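Local coordinates for protein GMP reductase (Trypanosoma brucei brucei, PDB 6JIG) that probably catalyses NADPH-dependent deamination of GMP to IMP and is regulated allosterically through its CBS domain, with accompanying changes of oligomeric state, at residues 131-136 / 201-206; 289-292 / 296-299. The protein carries 1 engineered substitution. All blocks are in the same frame, centred on the assembly; numbering follows the deposited sequence.

In the fold
After the barrel strands 49-51 and 72-75 the chain leaves for the CBS pair, where interaction 1 closes a long loop: strand 129-133 of the first CBS repeat meets strand 203-208 of the second, with 64 residues between the two segments. The chain then returns to the barrel at strand 232-235. Interaction 2 spans only three intervening residues, two of them already helical, and lays helix 294-302 against the end of strand 285-291. The two contacts follow in series and neither nest nor cross. The centres of interactions 1 and 2 are about 50 Å apart, on opposite sides of the chain's centre. Interaction 1 thus ties together the sheets of the regulatory CBS pair, and interaction 2 ties a helix to the wall of the catalytic barrel.

Interaction 1. Residues 131-136 / 201-206; sequences LVVNCK and GQLLYL
Asn134 OD1 accepts the backbone N-H of Lys140 and, more weakly, that of Cys135 (N to OD1 2.6 Å, bent to 122°), just past the strand whose Leu131 packs on Leu203 and Leu206 and whose Val133 reaches Leu203. No hydrogen bond spans the segments; the contact is wholly apolar. Leu131 CD1 does most of the touching: it lies 3.6 Å from Leu203 CD2 and 3.9 Å from Leu203 CD1, and meets Leu206 at CB, 4.1 Å away. Leu203 keeps its CG anti to the backbone N (chi1 176°), and its branched end crosses the Leu131 side chain at about a right angle. From there Leu203 CD2 also reaches Leu131 CB at 3.8 Å and, more loosely, Val133 CG1 at 4.3 Å. A classic beta bulge, in which Leu204 and Tyr205 both face Ile196, lets Leu203 and Leu206 point to the same side although three positions apart. The two strands run antiparallel (177°) with their axes 10.2 Å apart, a spacing of facing sheets rather than paired strands. Ile104 from the adjoining short strand touches Leu131, Val133 and Leu203, and Leu206 also touches a bound GMP near Cys129. Such face-to-face packing of the sheets of two repeats, next to a nucleotide pocket, is typical of the tandem CBS pair, or Bateman module.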
ATOM      1  N   LEU A 131     -48.982 -19.418 -33.905  1.00 46.22           N
ATOM      2  CA  LEU A 131     -49.905 -19.976 -34.884  1.00 47.00           C
ATOM      3  C   LEU A 131     -51.329 -19.774 -34.383  1.00 47.25           C
ATOM      4  O   LEU A 131     -51.629 -20.051 -33.219  1.00 45.72           O
ATOM      5  CB  LEU A 131     -49.598 -21.452 -35.140  1.00 44.36           C
ATOM      6  CG  LEU A 131     -48.171 -21.484 -35.707  1.00 50.17           C
ATOM      7  CD1 LEU A 131     -47.358 -22.683 -35.241  1.00 47.93           C
ATOM      8  CD2 LEU A 131     -48.159 -21.340 -37.229  1.00 48.24           C
ATOM      9  N   VAL A 132     -52.187 -19.253 -35.250  1.00 47.99           N
ATOM     10  CA  VAL A 132     -53.579 -19.000 -34.897  1.00 50.36           C
ATOM     11  C   VAL A 132     -54.375 -20.265 -35.183  1.00 48.19           C
ATOM     12  O   VAL A 132     -54.359 -20.775 -36.308  1.00 51.50           O
ATOM     13  CB  VAL A 132     -54.141 -17.801 -35.675  1.00 49.76           C
ATOM     14  CG1 VAL A 132     -55.551 -17.478 -35.201  1.00 51.41           C
ATOM     15  CG2 VAL A 132     -53.229 -16.600 -35.503  1.00 49.14           C
ATOM     16  N   VAL A 133     -55.052 -20.785 -34.161  1.00 47.06           N
ATOM     17  CA  VAL A 133     -55.802 -22.027 -34.266  1.00 50.95           C
ATOM     18  C   VAL A 133     -57.202 -21.804 -33.707  1.00 54.46           C
ATOM     19  O   VAL A 133     -57.455 -20.863 -32.950  1.00 54.02           O
ATOM     20  CB  VAL A 133     -55.113 -23.203 -33.534  1.00 50.55           C
ATOM     21  CG1 VAL A 133     -53.691 -23.441 -34.087  1.00 50.45           C
ATOM     22  CG2 VAL A 133     -55.089 -22.958 -32.035  1.00 51.51           C
ATOM     23  N   ASN A 134     -58.118 -22.702 -34.080  1.00 54.21           N
ATOM     24  CA  ASN A 134     -59.520 -22.500 -33.722  1.00 57.36           C
ATOM     25  C   ASN A 134     -59.751 -22.679 -32.226  1.00 57.55           C
ATOM     26  O   ASN A 134     -60.473 -21.887 -31.606  1.00 58.15           O
ATOM     27  CB  ASN A 134     -60.415 -23.428 -34.551  1.00 57.71           C
ATOM     28  CG  ASN A 134     -60.273 -24.885 -34.168  1.00 61.56           C
ATOM     29  OD1 ASN A 134     -59.231 -25.314 -33.665  1.00 60.59           O
ATOM     30  ND2 ASN A 134     -61.321 -25.659 -34.411  1.00 61.21           N
ATOM     31  N   CYS A 135     -59.130 -23.689 -31.618  1.00 57.19           N
ATOM     32  CA  CYS A 135     -59.284 -23.927 -30.189  1.00 58.91           C
ATOM     33  C   CYS A 135     -58.107 -24.758 -29.705  1.00 60.97           C
ATOM     34  O   CYS A 135     -57.417 -25.408 -30.497  1.00 61.33           O
ATOM     35  CB  CYS A 135     -60.604 -24.634 -29.862  1.00 62.47           C
ATOM     36  SG  CYS A 135     -60.660 -26.355 -30.384  1.00 65.60           S
ATOM     37  N   LYS A 136     -57.902 -24.740 -28.386  1.00 59.29           N
ATOM     38  CA  LYS A 136     -56.756 -25.422 -27.799  1.00 58.58           C
ATOM     39  C   LYS A 136     -56.802 -26.930 -28.024  1.00 64.09           C
ATOM     40  O   LYS A 136     -55.751 -27.579 -28.080  1.00 61.54           O
ATOM     41  CB  LYS A 136     -56.681 -25.111 -26.306  1.00 61.63           C
ATOM     42  N   GLY A 201     -55.882 -30.999 -40.955  1.00 64.92           N
ATOM     43  CA  GLY A 201     -55.477 -29.611 -40.803  1.00 59.95           C
ATOM     44  C   GLY A 201     -54.981 -29.210 -39.429  1.00 57.81           C
ATOM     45  O   GLY A 201     -54.767 -28.017 -39.190  1.00 58.27           O
ATOM     46  N   GLN A 202     -54.783 -30.163 -38.522  1.00 55.29           N
ATOM     47  CA  GLN A 202     -54.391 -29.845 -37.155  1.00 55.14           C
ATOM     48  C   GLN A 202     -52.888 -29.582 -37.066  1.00 50.66           C
ATOM     49  O   GLN A 202     -52.081 -30.225 -37.743  1.00 49.61           O
ATOM     50  CB  GLN A 202     -54.797 -30.980 -36.214  1.00 56.89           C
ATOM     51  CG  GLN A 202     -53.999 -32.273 -36.377  1.00 59.84           C
ATOM     52  CD  GLN A 202     -54.557 -33.213 -37.447  1.00 63.86           C
ATOM     53  OE1 GLN A 202     -54.972 -32.785 -38.530  1.00 63.52           O
ATOM     54  NE2 GLN A 202     -54.549 -34.507 -37.149  1.00 68.44           N
ATOM     55  N   LEU A 203     -52.516 -28.622 -36.231  1.00 52.69           N
ATOM     56  CA  LEU A 203     -51.119 -28.209 -36.138  1.00 48.81           C
ATOM     57  C   LEU A 203     -50.295 -29.278 -35.426  1.00 44.92           C
ATOM     58  O   LEU A 203     -50.611 -29.658 -34.295  1.00 43.15           O
ATOM     59  CB  LEU A 203     -51.031 -26.883 -35.391  1.00 49.54           C
ATOM     60  CG  LEU A 203     -49.631 -26.344 -35.116  1.00 46.64           C
ATOM     61  CD1 LEU A 203     -48.919 -26.018 -36.422  1.00 43.09           C
ATOM     62  CD2 LEU A 203     -49.753 -25.119 -34.241  1.00 46.73           C
ATOM     63  N   LEU A 204     -49.234 -29.760 -36.080  1.00 45.77           N
ATOM     64  CA  LEU A 204     -48.344 -30.760 -35.489  1.00 47.00           C
ATOM     65  C   LEU A 204     -46.974 -30.204 -35.123  1.00 44.27           C
ATOM     66  O   LEU A 204     -46.522 -30.373 -33.982  1.00 48.14           O
ATOM     67  CB  LEU A 204     -48.175 -31.953 -36.439  1.00 47.11           C
ATOM     68  CG  LEU A 204     -49.462 -32.666 -36.861  1.00 48.03           C
ATOM     69  CD1 LEU A 204     -49.133 -33.752 -37.868  1.00 47.14           C
ATOM     70  CD2 LEU A 204     -50.164 -33.238 -35.641  1.00 48.85           C
ATOM     71  N   TYR A 205     -46.289 -29.550 -36.063  1.00 43.27           N
ATOM     72  CA  TYR A 205     -44.982 -28.950 -35.804  1.00 42.07           C
ATOM     73  C   TYR A 205     -44.914 -27.589 -36.475  1.00 46.05           C
ATOM     74  O   TYR A 205     -45.798 -27.200 -37.247  1.00 44.26           O
ATOM     75  CB  TYR A 205     -43.822 -29.816 -36.328  1.00 41.21           C
ATOM     76  CG  TYR A 205     -43.821 -31.243 -35.841  1.00 47.49           C
ATOM     77  CD1 TYR A 205     -43.327 -31.573 -34.581  1.00 47.91           C
ATOM     78  CD2 TYR A 205     -44.306 -32.264 -36.642  1.00 45.59           C
ATOM     79  CE1 TYR A 205     -43.338 -32.890 -34.133  1.00 51.74           C
ATOM     80  CE2 TYR A 205     -44.313 -33.573 -36.211  1.00 51.81           C
ATOM     81  CZ  TYR A 205     -43.833 -33.885 -34.956  1.00 57.42           C
ATOM     82  OH  TYR A 205     -43.855 -35.200 -34.537  1.00 59.48           O
ATOM     83  N   LEU A 206     -43.823 -26.877 -36.198  1.00 41.35           N
ATOM     84  CA  LEU A 206     -43.472 -25.663 -36.916  1.00 39.44           C
ATOM     85  C   LEU A 206     -41.995 -25.714 -37.268  1.00 39.80           C
ATOM     86  O   LEU A 206     -41.170 -26.122 -36.441  1.00 40.16           O
ATOM     87  CB  LEU A 206     -43.781 -24.417 -36.076  1.00 42.07           C
ATOM     88  CG  LEU A 206     -43.255 -23.102 -36.651  1.00 40.93           C
ATOM     89  CD1 LEU A 206     -44.052 -22.757 -37.926  1.00 42.05           C
ATOM     90  CD2 LEU A 206     -43.339 -21.983 -35.604  1.00 41.87           C
TER

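Interaction 2. Residues 289-292 / 296-299; sequences GNIA and AAEA
Ile291 sets its CG1 between the backbone N and the carbonyl carbon (chi1 62°), with CG2 beside the N, and then extends to CD1 (chi2 162°), which brings its two branches against Ala296 and Ala297. The CG2 branch and CB share one methyl: Ala296 CB lies 3.6 Å from Ile291 CB and 3.8 Å from Ile291 CG2. The longer branch passes on to the next residue of the helix, where Ile291 CD1 rests on the main chain, 3.5 Å from Ala297 CA and equally close to Ala297 N. The methyl of Ala297 completes this contact, its CB 3.8 Å from Ile291 CD1. With alanine at both helix positions, the backbone can come near the strand, and the CA atoms of Ile291 and Ala296 are 6.0 Å apart. No hydrogen bond joins the segments, and all three touching residues are buried.

Just before Ile291 a cis peptide bond links Gly289 to Asn290, a residue of the pocket that touches bound GMP. Asn290 OD1 accepts a hydrogen bond from Lys309 NZ, while Asn290 ND2 bonds to Gly311 O and to Asp351 OD2, so the amide is fixed through both of its ends beside the ligand; Asp351 itself binds GMP.

The contact lies at the strand-to-helix junction of a beta-alpha-beta unit of the TIM barrel: strand 285-291 leads through a short loop into helix 294-302, which returns the chain to the parallel strand 307-310. Leu308 of that strand touches both Ile291 and Ala297, and helix 330-344 packs alongside, with Cys337 on Ile291 and Val340 on Ala297.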
ATOM      1  N   GLY A 289     -18.148 -38.391 -10.629  1.00 34.20           N
ATOM      2  CA  GLY A 289     -16.962 -37.823 -10.005  1.00 34.37           C
ATOM      3  C   GLY A 289     -17.364 -37.310  -8.638  1.00 35.83           C
ATOM      4  O   GLY A 289     -18.521 -37.450  -8.225  1.00 35.72           O
ATOM      5  N   ASN A 290     -16.411 -36.686  -7.933  1.00 34.65           N
ATOM      6  CA  ASN A 290     -15.077 -36.365  -8.446  1.00 33.72           C
ATOM      7  C   ASN A 290     -14.011 -37.274  -7.848  1.00 34.38           C
ATOM      8  O   ASN A 290     -14.081 -37.646  -6.671  1.00 34.94           O
ATOM      9  CB  ASN A 290     -14.731 -34.904  -8.139  1.00 34.29           C
ATOM     10  CG  ASN A 290     -15.179 -33.964  -9.234  1.00 36.82           C
ATOM     11  OD1 ASN A 290     -16.156 -34.236  -9.932  1.00 36.89           O
ATOM     12  ND2 ASN A 290     -14.448 -32.865  -9.417  1.00 34.95           N
ATOM     13  N   ILE A 291     -13.007 -37.613  -8.657  1.00 33.02           N
ATOM     14  CA  ILE A 291     -12.028 -38.620  -8.288  1.00 33.67           C
ATOM     15  C   ILE A 291     -10.649 -38.080  -8.620  1.00 33.27           C
ATOM     16  O   ILE A 291     -10.495 -37.107  -9.358  1.00 31.82           O
ATOM     17  CB  ILE A 291     -12.252 -39.964  -9.009  1.00 35.16           C
ATOM     18  CG1 ILE A 291     -12.119 -39.772 -10.511  1.00 38.82           C
ATOM     19  CG2 ILE A 291     -13.614 -40.580  -8.630  1.00 34.21           C
ATOM     20  CD1 ILE A 291     -11.899 -41.082 -11.268  1.00 39.25           C
ATOM     21  N   ALA A 292      -9.640 -38.748  -8.084  1.00 34.13           N
ATOM     22  CA  ALA A 292      -8.284 -38.266  -8.353  1.00 36.90           C
ATOM     23  C   ALA A 292      -7.243 -39.375  -8.287  1.00 35.95           C
ATOM     24  O   ALA A 292      -6.063 -39.054  -8.122  1.00 36.33           O
ATOM     25  CB  ALA A 292      -7.914 -37.142  -7.372  1.00 35.49           C
ATOM     26  N   ALA A 296      -9.676 -45.093  -8.015  1.00 36.44           N
ATOM     27  CA  ALA A 296     -11.008 -44.500  -8.085  1.00 34.77           C
ATOM     28  C   ALA A 296     -11.574 -44.586  -9.498  1.00 37.30           C
ATOM     29  O   ALA A 296     -12.771 -44.849  -9.681  1.00 34.06           O
ATOM     30  CB  ALA A 296     -10.957 -43.045  -7.614  1.00 36.10           C
ATOM     31  N   ALA A 297     -10.737 -44.348 -10.508  1.00 34.29           N
ATOM     32  CA  ALA A 297     -11.206 -44.486 -11.886  1.00 36.17           C
ATOM     33  C   ALA A 297     -11.665 -45.912 -12.152  1.00 36.82           C
ATOM     34  O   ALA A 297     -12.737 -46.140 -12.731  1.00 38.71           O
ATOM     35  CB  ALA A 297     -10.099 -44.077 -12.861  1.00 34.83           C
ATOM     36  N   GLU A 298     -10.865 -46.888 -11.730  1.00 36.87           N
ATOM     37  CA  GLU A 298     -11.228 -48.286 -11.918  1.00 39.88           C
ATOM     38  C   GLU A 298     -12.581 -48.589 -11.289  1.00 39.24           C
ATOM     39  O   GLU A 298     -13.430 -49.245 -11.905  1.00 39.88           O
ATOM     40  CB  GLU A 298     -10.143 -49.186 -11.320  1.00 41.54           C
ATOM     41  CG  GLU A 298     -10.417 -50.685 -11.457  1.00 45.45           C
ATOM     42  CD  GLU A 298     -10.213 -51.190 -12.877  1.00 51.99           C
ATOM     43  OE1 GLU A 298      -9.345 -50.626 -13.582  1.00 53.54           O
ATOM     44  OE2 GLU A 298     -10.914 -52.150 -13.288  1.00 50.81           O
ATOM     45  N   ALA A 299     -12.820 -48.080 -10.078  1.00 38.24           N
ATOM     46  CA  ALA A 299     -14.054 -48.414  -9.370  1.00 38.09           C
ATOM     47  C   ALA A 299     -15.271 -47.802 -10.054  1.00 42.06           C
ATOM     48  O   ALA A 299     -16.323 -48.450 -10.178  1.00 40.81           O
ATOM     49  CB  ALA A 299     -13.962 -47.944  -7.911  1.00 39.60           C
TER